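Local coordinates for protein aminotransferase AspB (Helicobacter pylori 26695, PDB 3EZS) that probably transfers amino groups between amino acids and keto acids with the help of pyridoxal 5'-phosphate, as a class I and II aminotransferase, at residues E84-L89 with A255-L260; P114-Q119 with N343-D348; P145-K150 with I177-L182; K298-T303 with F310-P315. All blocks are in the same frame, centred on the assembly; numbering follows the deposited sequence.

Interaction 1 of 4, residues E84-L89 with A255-L260; sequences ELISTL and AFRAYL
The guanidinium of R257 lies against T88, whose CG2 sits 3.9 Å above the plane of the group and over its centre. R257 NH2 comes within 3.7 Å of T88 CA. The two side chains cross at about a right angle, and T88 presents its methyl because CG2 is anti to the carbonyl carbon while OG1 turns elsewhere, to the carbonyl of G90. I86 meets the aliphatic part of the arginine: its CG2 touches R257 CD at 3.9 Å as the two chains slide past each other in opposite directions. One polar link is a water, which donates to S87 O at 2.6 Å and accepts from R257 NE at 3.0 Å.

The bend of R257 at chi3 (69°) turns the guanidinium away from the line of its methylenes. Each of its nitrogens has a partner: NE the water, NH1 the hydroxyl of Y253 and NH2 the carboxylate of E93 in a salt bridge. E93 OE2 also accepts from the backbone N of L89, so this one carboxylate oxygen forms a second bridge between the segments. Farther out, backbone bonds join the strand to 241-245. The contact thus packs the C-terminal part of helix 247-257 against the edge strand 85-88 of the mixed seven-stranded sheet, the core of the large domain in fold-type I pyridoxal-phosphate enzymes.

Interaction 2 of 4, residues P114-Q119 with N343-D348; sequences PNPFYQ and NRIGAD
P116 and I345 bring the two backbones nearest, with CA atoms 6.6 Å apart, where strand 110-115 ends in a cis peptide bond between N115 and P116 and the loop 343-348 makes a type II turn from R344 to A347. I345 carries the contact with both its branches. CG2 packs on P116 CD at 3.7 Å, the two side chains crossing at about a right angle, and also lies 3.6 Å from the backbone O of N115. CG1 approaches the amide of N115 from above its plane, coming within 3.3 Å of ND2. N115 extends to meet it with CG anti to the backbone N (chi1 -180°). Its ND2 donates to the backbone O of R342, just before the loop, and to a water at 2.9 Å that in turn donates to N343 OD1 at 3.1 Å.

The amide of N115 is therefore gripped by polar partners, the R342 carbonyl and the water, while the isoleucine lies over one face of it. Chemically, the loop is joined to the strand end by direct apolar packing and by a water-mediated bond, with the direct polar tie supplied by R342.

Interaction 3 of 4, residues P145-K150 with I177-L182; sequences PSLNEK and ISWVKL
The indole of W179 meets segment 145-150 with its edge: P145 O and L147 CG both lie near the ring plane, beside the six-membered ring. The tryptophan belongs to helix 173-186, which packs on the central sheet of the large domain in this alpha/beta aminotransferase fold, and segment 145-150 is the connection that leads from strand 131-136 into helix 149-154. P145 O is 3.9 Å from W179 CZ2, while L147 CG stands 4.3 Å from W179 CH2, the outer corner of the ring. The carbonyl and the leucine thus follow one another along the rim of the indole. W179 reaches this far because CG is anti to its carbonyl carbon (chi1 -83°), which carries the ring off the helix toward the connection. Both P145 and L147 direct their CB atoms to the helix.

M135 of strand 131-136 touches P145, L147 and W179 alike, so the three side chains gather on one residue of that edge strand. L152 of helix 149-154 is likewise shared, meeting L147 and L182. N148, just before this helix, serves as its N-cap, and its OD1 accepts a hydrogen bond from the backbone N of E151. Beyond the apolar rim, the indole N-H is met by a water that joins the two segments: it accepts from W179 NE1 at 3.0 Å and donates to P145 O at 2.8 Å.

Interaction 4 of 4, residues K298-T303 with F310-P315; sequences KIFKNT and FYVYLP
F300, the first residue to leave helical geometry after helix 280-299, packs its ring on L314 and V312 of strand 311-315, an outer strand of the three-stranded antiparallel sheet in what corresponds to the small domain of the aminotransferase fold. L314 CD1 lies over one face in a CH-pi contact, 3.9 Å from the ring centroid and 17° off the normal. On the opposite face is I299 CG2, from the residue before, so a methyl lies over each face, each offset toward the rim. V312 CG1 comes to F300 CD2 at a looser 4.2 Å. L365 and E369 of helix 358-372 and L352 of strand 349-353 also touch this phenylalanine.

Past F300 the chain turns through K301 and N302. The carbonyl of K301 accepts a hydrogen bond from T303 OG1 at 3.1 Å, with the hydroxyl well above the carbonyl plane, and R372 NH2 of helix 358-372 donates to that oxygen too. T303 then comes alongside L314, their CA atoms 7.4 Å apart. With OG1 engaged inside the turn, its methyl CG2, anti to the backbone N, faces the strand, and T303 CG2 rests against P315 CD at 3.8 Å.

From the N terminus, strand 85-88 comes first, and residues 255-260 return to it, closing interaction 1 at an edge of the seven-stranded sheet. Before that return, strand 110-115 opens interaction 2, and interaction 3 opens and closes after a short excursion that joins the approach to helix 149-154 with helix 173-186. Interaction 3 lies within the loops of both interactions 1 and 2. Interaction 2 closes only at 343-348, so it crosses interaction 1 and encloses interaction 4, a local closure between the turn that follows helix 280-299 and strand 311-315. Interactions 2 and 4 touch: Y313 OH packs 3.6 Å from P116 CG, bringing the large sheet's strand end against the smaller sheet.

Interaction 1 of 4, residues E84-L89 with A255-L260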
loop_
_atom_site.group_PDB
_atom_site.type_symbol
_atom_site.label_atom_id
_atom_site.label_comp_id
_atom_site.label_asym_id
_atom_site.label_seq_id
_atom_site.Cartn_x
_atom_site.Cartn_y
_atom_site.Cartn_z
ATOM N N GLU A 84 20.673 -1.919 -4.487
ATOM C CA GLU A 84 20.635 -2.843 -3.346
ATOM C C GLU A 84 19.708 -2.399 -2.201
ATOM O O GLU A 84 19.725 -2.987 -1.119
ATOM C CB GLU A 84 22.061 -3.115 -2.837
ATOM C CG GLU A 84 22.800 -4.034 -3.776
ATOM C CD GLU A 84 24.253 -4.239 -3.445
ATOM O OE1 GLU A 84 24.804 -3.477 -2.620
ATOM O OE2 GLU A 84 24.844 -5.162 -4.059
ATOM N N LEU A 85 18.893 -1.381 -2.441
ATOM C CA LEU A 85 17.938 -0.917 -1.429
ATOM C C LEU A 85 16.710 -0.360 -2.117
ATOM O O LEU A 85 16.828 0.422 -3.062
ATOM C CB LEU A 85 18.577 0.112 -0.515
ATOM C CG LEU A 85 17.676 0.700 0.579
ATOM C CD1 LEU A 85 18.483 0.985 1.845
ATOM C CD2 LEU A 85 16.931 1.946 0.101
ATOM N N ILE A 86 15.542 -0.828 -1.692
ATOM C CA ILE A 86 14.262 -0.329 -2.193
ATOM C C ILE A 86 13.498 0.294 -1.023
ATOM O O ILE A 86 13.431 -0.308 0.042
ATOM C CB ILE A 86 13.417 -1.451 -2.882
ATOM C CG1 ILE A 86 13.970 -1.762 -4.289
ATOM C CG2 ILE A 86 11.937 -1.042 -3.027
ATOM C CD1 ILE A 86 13.139 -2.743 -5.084
ATOM N N SER A 87 12.957 1.502 -1.229
ATOM C CA SER A 87 12.159 2.223 -0.224
ATOM C C SER A 87 10.751 1.644 -0.216
ATOM O O SER A 87 10.165 1.422 -1.296
ATOM C CB SER A 87 12.061 3.719 -0.563
ATOM O OG SER A 87 13.306 4.396 -0.464
ATOM N N THR A 88 10.192 1.419 0.975
ATOM C CA THR A 88 8.858 0.823 1.111
ATOM C C THR A 88 7.952 1.592 2.095
ATOM O O THR A 88 8.411 2.457 2.837
ATOM C CB THR A 88 8.978 -0.656 1.558
ATOM O OG1 THR A 88 9.450 -0.722 2.909
ATOM C CG2 THR A 88 9.939 -1.416 0.657
ATOM N N LEU A 89 6.667 1.249 2.085
ATOM C CA LEU A 89 5.666 1.910 2.902
ATOM C C LEU A 89 5.566 1.198 4.251
ATOM O O LEU A 89 4.533 0.641 4.597
ATOM C CB LEU A 89 4.312 1.902 2.163
ATOM C CG LEU A 89 3.345 3.008 2.568
ATOM C CD1 LEU A 89 3.939 4.345 2.075
ATOM C CD2 LEU A 89 1.963 2.787 2.013
ATOM N N ALA A 255 10.010 -3.473 -10.411
ATOM C CA ALA A 255 9.036 -3.523 -11.521
ATOM C C ALA A 255 7.666 -4.005 -11.027
ATOM O O ALA A 255 6.635 -3.500 -11.456
ATOM C CB ALA A 255 9.546 -4.427 -12.666
ATOM N N PHE A 256 7.655 -4.983 -10.129
ATOM C CA PHE A 256 6.404 -5.476 -9.561
ATOM C C PHE A 256 5.724 -4.359 -8.746
ATOM O O PHE A 256 4.539 -4.131 -8.861
ATOM C CB PHE A 256 6.684 -6.733 -8.723
ATOM C CG PHE A 256 5.494 -7.250 -7.929
ATOM C CD1 PHE A 256 4.356 -7.713 -8.569
ATOM C CD2 PHE A 256 5.550 -7.334 -6.542
ATOM C CE1 PHE A 256 3.269 -8.216 -7.837
ATOM C CE2 PHE A 256 4.476 -7.857 -5.804
ATOM C CZ PHE A 256 3.342 -8.297 -6.447
ATOM N N ARG A 257 6.510 -3.628 -7.968
ATOM C CA ARG A 257 5.990 -2.556 -7.123
ATOM C C ARG A 257 5.368 -1.377 -7.881
ATOM O O ARG A 257 4.580 -0.615 -7.307
ATOM C CB ARG A 257 7.084 -2.062 -6.175
ATOM C CG ARG A 257 7.410 -3.037 -5.038
ATOM C CD ARG A 257 8.442 -2.443 -4.052
ATOM N NE ARG A 257 7.873 -1.340 -3.290
ATOM C CZ ARG A 257 7.153 -1.476 -2.170
ATOM N NH1 ARG A 257 6.902 -2.662 -1.651
ATOM N NH2 ARG A 257 6.662 -0.405 -1.577
ATOM N N ALA A 258 5.724 -1.225 -9.156
ATOM C CA ALA A 258 5.150 -0.176 -10.003
ATOM C C ALA A 258 3.631 -0.281 -10.042
ATOM O O ALA A 258 2.961 0.727 -10.116
ATOM C CB ALA A 258 5.726 -0.258 -11.441
ATOM N N TYR A 259 3.112 -1.512 -9.963
ATOM C CA TYR A 259 1.678 -1.814 -10.029
ATOM C C TYR A 259 0.879 -1.756 -8.716
ATOM O O TYR A 259 -0.352 -1.671 -8.745
ATOM C CB TYR A 259 1.508 -3.247 -10.548
ATOM C CG TYR A 259 2.034 -3.479 -11.936
ATOM C CD1 TYR A 259 1.235 -3.227 -13.056
ATOM C CD2 TYR A 259 3.326 -3.946 -12.135
ATOM C CE1 TYR A 259 1.715 -3.439 -14.343
ATOM C CE2 TYR A 259 3.823 -4.169 -13.415
ATOM C CZ TYR A 259 3.017 -3.918 -14.521
ATOM O OH TYR A 259 3.516 -4.126 -15.802
ATOM N N LEU A 260 1.567 -1.817 -7.583
ATOM C CA LEU A 260 0.905 -1.987 -6.296
ATOM C C LEU A 260 0.272 -0.762 -5.639
ATOM O O LEU A 260 -0.636 -0.929 -4.831
ATOM C CB LEU A 260 1.887 -2.618 -5.312
ATOM C CG LEU A 260 2.571 -3.921 -5.735
ATOM C CD1 LEU A 260 3.618 -4.271 -4.691
ATOM C CD2 LEU A 260 1.562 -5.047 -5.916
HETATM O O HOH W 1 9.382 1.172 -3.813
#

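Interaction 2 of 4, residues P114-Q119 with N343-D348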
loop_
_atom_site.group_PDB
_atom_site.type_symbol
_atom_site.label_atom_id
_atom_site.label_comp_id
_atom_site.label_asym_id
_atom_site.label_seq_id
_atom_site.Cartn_x
_atom_site.Cartn_y
_atom_site.Cartn_z
ATOM N N PRO A 114 9.773 -18.720 12.259
ATOM C CA PRO A 114 9.731 -19.231 13.636
ATOM C C PRO A 114 8.324 -19.301 14.249
ATOM O O PRO A 114 7.353 -18.792 13.671
ATOM C CB PRO A 114 10.626 -18.253 14.419
ATOM C CG PRO A 114 11.251 -17.346 13.395
ATOM C CD PRO A 114 10.346 -17.361 12.208
ATOM N N ASN A 115 8.243 -19.964 15.400
ATOM C CA ASN A 115 7.001 -20.122 16.161
ATOM C C ASN A 115 7.386 -19.937 17.643
ATOM O O ASN A 115 8.155 -20.721 18.185
ATOM C CB ASN A 115 6.385 -21.497 15.846
ATOM C CG ASN A 115 5.083 -21.767 16.583
ATOM O OD1 ASN A 115 4.401 -20.847 17.049
ATOM N ND2 ASN A 115 4.717 -23.058 16.674
ATOM N N PRO A 116 6.848 -18.912 18.314
ATOM C CA PRO A 116 5.845 -17.919 17.918
ATOM C C PRO A 116 6.334 -16.878 16.918
ATOM O O PRO A 116 7.545 -16.779 16.663
ATOM C CB PRO A 116 5.398 -17.296 19.251
ATOM C CG PRO A 116 6.492 -17.580 20.218
ATOM C CD PRO A 116 7.346 -18.696 19.682
ATOM N N PHE A 117 5.383 -16.130 16.349
ATOM C CA PHE A 117 5.665 -15.176 15.296
ATOM C C PHE A 117 4.662 -14.029 15.148
ATOM O O PHE A 117 3.526 -14.129 15.574
ATOM C CB PHE A 117 5.689 -15.924 13.956
ATOM C CG PHE A 117 4.416 -16.713 13.677
ATOM C CD1 PHE A 117 4.275 -18.017 14.127
ATOM C CD2 PHE A 117 3.357 -16.142 12.970
ATOM C CE1 PHE A 117 3.108 -18.737 13.890
ATOM C CE2 PHE A 117 2.197 -16.860 12.724
ATOM C CZ PHE A 117 2.068 -18.155 13.185
ATOM N N TYR A 118 5.138 -12.948 14.531
ATOM C CA TYR A 118 4.333 -11.806 14.100
ATOM C C TYR A 118 3.472 -12.410 13.012
ATOM O O TYR A 118 3.990 -12.920 12.023
ATOM C CB TYR A 118 5.280 -10.740 13.561
ATOM C CG TYR A 118 4.682 -9.489 12.921
ATOM C CD1 TYR A 118 3.590 -8.832 13.471
ATOM C CD2 TYR A 118 5.294 -8.913 11.807
ATOM C CE1 TYR A 118 3.077 -7.662 12.879
ATOM C CE2 TYR A 118 4.803 -7.745 11.223
ATOM C CZ TYR A 118 3.693 -7.129 11.756
ATOM O OH TYR A 118 3.235 -5.981 11.156
ATOM N N GLN A 119 2.157 -12.345 13.212
ATOM C CA GLN A 119 1.181 -13.046 12.387
ATOM C C GLN A 119 1.181 -12.750 10.886
ATOM O O GLN A 119 0.625 -13.536 10.116
ATOM C CB GLN A 119 -0.236 -12.827 12.936
ATOM C CG GLN A 119 -0.472 -13.182 14.468
ATOM C CD GLN A 119 -0.191 -14.642 14.876
ATOM O OE1 GLN A 119 -1.123 -15.447 15.034
ATOM N NE2 GLN A 119 1.080 -14.976 15.060
ATOM N N ASN A 343 0.453 -24.776 17.458
ATOM C CA ASN A 343 0.768 -26.048 18.105
ATOM C C ASN A 343 1.056 -25.904 19.575
ATOM O O ASN A 343 1.921 -26.595 20.091
ATOM C CB ASN A 343 1.937 -26.767 17.408
ATOM C CG ASN A 343 1.751 -26.861 15.908
ATOM O OD1 ASN A 343 2.572 -26.360 15.136
ATOM N ND2 ASN A 343 0.647 -27.436 15.492
ATOM N N ARG A 344 0.321 -25.005 20.232
ATOM C CA ARG A 344 0.421 -24.729 21.673
ATOM C C ARG A 344 1.753 -24.095 22.152
ATOM O O ARG A 344 2.004 -23.994 23.352
ATOM C CB ARG A 344 0.046 -25.964 22.516
ATOM C CG ARG A 344 -1.422 -26.433 22.366
ATOM N N ILE A 345 2.591 -23.639 21.229
ATOM C CA ILE A 345 3.827 -22.959 21.617
ATOM C C ILE A 345 3.394 -21.619 22.226
ATOM O O ILE A 345 2.492 -20.955 21.697
ATOM C CB ILE A 345 4.765 -22.737 20.400
ATOM C CG1 ILE A 345 5.168 -24.079 19.777
ATOM C CG2 ILE A 345 5.983 -21.931 20.790
ATOM C CD1 ILE A 345 5.838 -25.086 20.751
ATOM N N GLY A 346 4.001 -21.254 23.350
ATOM C CA GLY A 346 3.681 -19.997 24.051
ATOM C C GLY A 346 2.741 -20.148 25.236
ATOM O O GLY A 346 2.541 -19.193 25.990
ATOM N N ALA A 347 2.180 -21.353 25.405
ATOM C CA ALA A 347 1.202 -21.660 26.457
ATOM C C ALA A 347 1.633 -21.266 27.869
ATOM O O ALA A 347 0.799 -20.838 28.659
ATOM C CB ALA A 347 0.833 -23.161 26.420
ATOM N N ASP A 348 2.930 -21.373 28.157
ATOM C CA ASP A 348 3.487 -21.066 29.494
ATOM C C ASP A 348 4.127 -19.689 29.619
ATOM O O ASP A 348 4.953 -19.476 30.510
ATOM C CB ASP A 348 4.561 -22.105 29.837
ATOM C CG ASP A 348 4.063 -23.520 29.696
ATOM O OD1 ASP A 348 2.881 -23.759 30.045
ATOM O OD2 ASP A 348 4.863 -24.380 29.254
HETATM O O HOH W 2 5.483 -25.792 16.061
#

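Interaction 3 of 4, residues P145-K150 with I177-L182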
loop_
_atom_site.group_PDB
_atom_site.type_symbol
_atom_site.label_atom_id
_atom_site.label_comp_id
_atom_site.label_asym_id
_atom_site.label_seq_id
_atom_site.Cartn_x
_atom_site.Cartn_y
_atom_site.Cartn_z
ATOM N N PRO A 145 16.078 -21.298 16.381
ATOM C CA PRO A 145 15.365 -21.954 15.312
ATOM C C PRO A 145 16.286 -22.847 14.487
ATOM O O PRO A 145 17.461 -22.501 14.294
ATOM C CB PRO A 145 14.894 -20.790 14.445
ATOM C CG PRO A 145 15.958 -19.785 14.584
ATOM C CD PRO A 145 16.496 -19.932 16.003
ATOM N N SER A 146 15.764 -23.981 14.016
ATOM C CA SER A 146 16.523 -24.824 13.086
ATOM C C SER A 146 15.614 -25.622 12.155
ATOM O O SER A 146 14.416 -25.707 12.355
ATOM C CB SER A 146 17.480 -25.762 13.816
ATOM O OG SER A 146 16.786 -26.708 14.586
ATOM N N LEU A 147 16.214 -26.150 11.102
ATOM C CA LEU A 147 15.540 -27.025 10.153
ATOM C C LEU A 147 16.397 -28.253 10.028
ATOM O O LEU A 147 17.612 -28.174 10.199
ATOM C CB LEU A 147 15.416 -26.355 8.783
ATOM C CG LEU A 147 14.483 -25.154 8.637
ATOM C CD1 LEU A 147 14.593 -24.552 7.219
ATOM C CD2 LEU A 147 13.031 -25.521 8.945
ATOM N N ASN A 148 15.786 -29.398 9.742
ATOM C CA ASN A 148 16.561 -30.622 9.549
ATOM C C ASN A 148 16.998 -30.673 8.084
ATOM O O ASN A 148 16.627 -29.786 7.282
ATOM C CB ASN A 148 15.783 -31.876 9.984
ATOM C CG ASN A 148 14.561 -32.153 9.132
ATOM O OD1 ASN A 148 14.522 -31.825 7.948
ATOM N ND2 ASN A 148 13.557 -32.781 9.735
ATOM N N GLU A 149 17.739 -31.723 7.725
ATOM C CA GLU A 149 18.292 -31.852 6.374
ATOM C C GLU A 149 17.246 -31.911 5.253
ATOM O O GLU A 149 17.405 -31.222 4.225
ATOM C CB GLU A 149 19.243 -33.054 6.301
ATOM C CG GLU A 149 20.021 -33.190 4.973
ATOM C CD GLU A 149 20.960 -32.021 4.655
ATOM O OE1 GLU A 149 21.481 -31.352 5.575
ATOM O OE2 GLU A 149 21.212 -31.798 3.459
ATOM N N LYS A 150 16.188 -32.700 5.444
ATOM C CA LYS A 150 15.131 -32.812 4.430
ATOM C C LYS A 150 14.417 -31.460 4.250
ATOM O O LYS A 150 14.190 -31.017 3.119
ATOM C CB LYS A 150 14.156 -33.948 4.786
ATOM C CG LYS A 150 12.927 -34.126 3.870
ATOM C CD LYS A 150 13.276 -34.356 2.391
ATOM N N ILE A 177 25.775 -16.238 9.824
ATOM C CA ILE A 177 26.712 -16.742 8.797
ATOM C C ILE A 177 26.327 -18.157 8.366
ATOM O O ILE A 177 26.304 -18.454 7.165
ATOM C CB ILE A 177 28.181 -16.680 9.280
ATOM C CG1 ILE A 177 28.665 -15.223 9.282
ATOM C CG2 ILE A 177 29.100 -17.507 8.365
ATOM C CD1 ILE A 177 30.025 -14.989 10.053
ATOM N N SER A 178 25.988 -19.008 9.344
ATOM C CA SER A 178 25.543 -20.378 9.061
ATOM C C SER A 178 24.309 -20.390 8.177
ATOM O O SER A 178 24.233 -21.178 7.239
ATOM C CB SER A 178 25.231 -21.145 10.343
ATOM O OG SER A 178 26.393 -21.312 11.129
ATOM N N TRP A 179 23.356 -19.514 8.476
ATOM C CA TRP A 179 22.139 -19.413 7.674
ATOM C C TRP A 179 22.445 -18.959 6.255
ATOM O O TRP A 179 21.877 -19.494 5.315
ATOM C CB TRP A 179 21.119 -18.475 8.301
ATOM C CG TRP A 179 20.267 -19.096 9.356
ATOM C CD1 TRP A 179 20.342 -18.885 10.695
ATOM C CD2 TRP A 179 19.201 -20.040 9.155
ATOM N NE1 TRP A 179 19.397 -19.625 11.340
ATOM C CE2 TRP A 179 18.672 -20.341 10.422
ATOM C CE3 TRP A 179 18.624 -20.631 8.026
ATOM C CZ2 TRP A 179 17.598 -21.226 10.603
ATOM C CZ3 TRP A 179 17.557 -21.523 8.207
ATOM C CH2 TRP A 179 17.061 -21.806 9.487
ATOM N N VAL A 180 23.340 -17.991 6.094
ATOM C CA VAL A 180 23.695 -17.525 4.758
ATOM C C VAL A 180 24.272 -18.689 3.946
ATOM O O VAL A 180 23.879 -18.916 2.800
ATOM C CB VAL A 180 24.679 -16.322 4.804
ATOM C CG1 VAL A 180 25.308 -16.063 3.429
ATOM C CG2 VAL A 180 23.973 -15.077 5.333
ATOM N N LYS A 181 25.188 -19.437 4.552
ATOM C CA LYS A 181 25.794 -20.591 3.883
ATOM C C LYS A 181 24.765 -21.670 3.509
ATOM O O LYS A 181 24.863 -22.288 2.444
ATOM C CB LYS A 181 26.912 -21.174 4.746
ATOM C CG LYS A 181 28.132 -20.243 4.864
ATOM C CD LYS A 181 29.238 -20.843 5.723
ATOM C CE LYS A 181 30.454 -19.920 5.840
ATOM N NZ LYS A 181 31.145 -19.718 4.535
ATOM N N LEU A 182 23.794 -21.917 4.384
ATOM C CA LEU A 182 22.722 -22.862 4.060
ATOM C C LEU A 182 21.872 -22.356 2.878
ATOM O O LEU A 182 21.566 -23.115 1.963
ATOM C CB LEU A 182 21.851 -23.134 5.276
ATOM C CG LEU A 182 22.573 -23.933 6.373
ATOM C CD1 LEU A 182 21.744 -23.944 7.655
ATOM C CD2 LEU A 182 22.926 -25.364 5.903
HETATM O O HOH W 3 19.295 -20.387 14.245
#

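Interaction 4 of 4, residues K298-T303 with F310-P315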
loop_
_atom_site.group_PDB
_atom_site.type_symbol
_atom_site.label_atom_id
_atom_site.label_comp_id
_atom_site.label_asym_id
_atom_site.label_seq_id
_atom_site.Cartn_x
_atom_site.Cartn_y
_atom_site.Cartn_z
ATOM N N LYS A 298 16.146 -6.628 36.737
ATOM C CA LYS A 298 16.326 -6.548 38.179
ATOM C C LYS A 298 15.108 -7.116 38.910
ATOM O O LYS A 298 15.248 -7.784 39.924
ATOM C CB LYS A 298 16.533 -5.108 38.640
ATOM C CG LYS A 298 17.813 -4.442 38.182
ATOM C CD LYS A 298 17.919 -3.047 38.796
ATOM C CE LYS A 298 19.146 -2.237 38.295
ATOM N NZ LYS A 298 20.428 -2.889 38.617
ATOM N N ILE A 299 13.917 -6.845 38.384
ATOM C CA ILE A 299 12.656 -7.240 39.030
ATOM C C ILE A 299 12.273 -8.717 38.864
ATOM O O ILE A 299 11.928 -9.361 39.847
ATOM C CB ILE A 299 11.490 -6.322 38.547
ATOM C CG1 ILE A 299 11.714 -4.881 39.046
ATOM C CG2 ILE A 299 10.123 -6.838 39.019
ATOM C CD1 ILE A 299 10.645 -3.861 38.565
ATOM N N PHE A 300 12.337 -9.252 37.648
ATOM C CA PHE A 300 11.930 -10.622 37.399
ATOM C C PHE A 300 13.102 -11.574 37.666
ATOM O O PHE A 300 13.915 -11.865 36.785
ATOM C CB PHE A 300 11.359 -10.804 35.988
ATOM C CG PHE A 300 10.171 -9.897 35.674
ATOM C CD1 PHE A 300 9.025 -9.941 36.438
ATOM C CD2 PHE A 300 10.210 -9.020 34.597
ATOM C CE1 PHE A 300 7.935 -9.111 36.152
ATOM C CE2 PHE A 300 9.123 -8.202 34.288
ATOM C CZ PHE A 300 7.987 -8.241 35.076
ATOM N N LYS A 301 13.155 -12.065 38.900
ATOM C CA LYS A 301 14.247 -12.911 39.367
ATOM C C LYS A 301 14.326 -14.221 38.612
ATOM O O LYS A 301 13.300 -14.795 38.226
ATOM C CB LYS A 301 14.118 -13.155 40.875
ATOM C CG LYS A 301 14.313 -11.890 41.715
ATOM N N ASN A 302 15.563 -14.650 38.358
ATOM C CA ASN A 302 15.854 -15.899 37.646
ATOM C C ASN A 302 15.036 -16.054 36.362
ATOM O O ASN A 302 14.457 -17.121 36.105
ATOM C CB ASN A 302 15.627 -17.099 38.583
ATOM C CG ASN A 302 16.399 -16.975 39.888
ATOM O OD1 ASN A 302 17.582 -16.632 39.890
ATOM N ND2 ASN A 302 15.734 -17.268 41.006
ATOM N N THR A 303 14.968 -14.973 35.583
ATOM C CA THR A 303 14.250 -14.944 34.299
ATOM C C THR A 303 15.205 -14.439 33.226
ATOM O O THR A 303 15.943 -13.488 33.452
ATOM C CB THR A 303 13.029 -13.995 34.348
ATOM O OG1 THR A 303 12.126 -14.408 35.389
ATOM C CG2 THR A 303 12.297 -13.962 32.997
ATOM N N PHE A 310 11.981 -4.646 22.898
ATOM C CA PHE A 310 11.438 -4.069 24.118
ATOM C C PHE A 310 10.429 -5.023 24.806
ATOM O O PHE A 310 9.566 -4.587 25.589
ATOM C CB PHE A 310 10.871 -2.655 23.887
ATOM C CG PHE A 310 9.872 -2.520 22.751
ATOM C CD1 PHE A 310 8.747 -3.315 22.661
ATOM C CD2 PHE A 310 10.010 -1.483 21.835
ATOM C CE1 PHE A 310 7.823 -3.134 21.645
ATOM C CE2 PHE A 310 9.081 -1.298 20.823
ATOM C CZ PHE A 310 7.991 -2.128 20.734
ATOM N N TYR A 311 10.563 -6.327 24.536
ATOM C CA TYR A 311 9.686 -7.334 25.122
ATOM C C TYR A 311 10.308 -8.104 26.287
ATOM O O TYR A 311 11.536 -8.143 26.446
ATOM C CB TYR A 311 9.231 -8.361 24.076
ATOM C CG TYR A 311 8.538 -7.746 22.890
ATOM C CD1 TYR A 311 7.287 -7.159 23.024
ATOM C CD2 TYR A 311 9.143 -7.726 21.639
ATOM C CE1 TYR A 311 6.658 -6.564 21.937
ATOM C CE2 TYR A 311 8.519 -7.138 20.551
ATOM C CZ TYR A 311 7.283 -6.544 20.714
ATOM O OH TYR A 311 6.657 -5.948 19.634
ATOM N N VAL A 312 9.422 -8.680 27.101
ATOM C CA VAL A 312 9.770 -9.639 28.139
ATOM C C VAL A 312 8.884 -10.847 27.834
ATOM O O VAL A 312 7.663 -10.701 27.747
ATOM C CB VAL A 312 9.475 -9.145 29.551
ATOM C CG1 VAL A 312 9.818 -10.235 30.581
ATOM C CG2 VAL A 312 10.242 -7.831 29.837
ATOM N N TYR A 313 9.505 -12.011 27.614
ATOM C CA TYR A 313 8.809 -13.278 27.339
ATOM C C TYR A 313 8.802 -13.974 28.700
ATOM O O TYR A 313 9.736 -14.703 29.043
ATOM C CB TYR A 313 9.582 -14.053 26.253
ATOM C CG TYR A 313 8.840 -15.194 25.602
ATOM C CD1 TYR A 313 7.683 -14.969 24.848
ATOM C CD2 TYR A 313 9.313 -16.490 25.691
ATOM C CE1 TYR A 313 7.005 -16.023 24.236
ATOM C CE2 TYR A 313 8.643 -17.549 25.074
ATOM C CZ TYR A 313 7.496 -17.313 24.351
ATOM O OH TYR A 313 6.852 -18.387 23.749
ATOM N N LEU A 314 7.756 -13.698 29.483
ATOM C CA LEU A 314 7.681 -14.091 30.897
ATOM C C LEU A 314 7.105 -15.486 31.187
ATOM O O LEU A 314 5.937 -15.729 30.896
ATOM C CB LEU A 314 6.866 -13.035 31.652
ATOM C CG LEU A 314 6.923 -12.986 33.183
ATOM C CD1 LEU A 314 8.294 -12.516 33.667
ATOM C CD2 LEU A 314 5.815 -12.055 33.700
ATOM N N PRO A 315 7.924 -16.396 31.766
ATOM C CA PRO A 315 7.433 -17.729 32.110
ATOM C C PRO A 315 6.431 -17.653 33.225
ATOM O O PRO A 315 6.702 -17.028 34.233
ATOM C CB PRO A 315 8.681 -18.479 32.612
ATOM C CG PRO A 315 9.847 -17.649 32.236
ATOM C CD PRO A 315 9.353 -16.235 32.108
#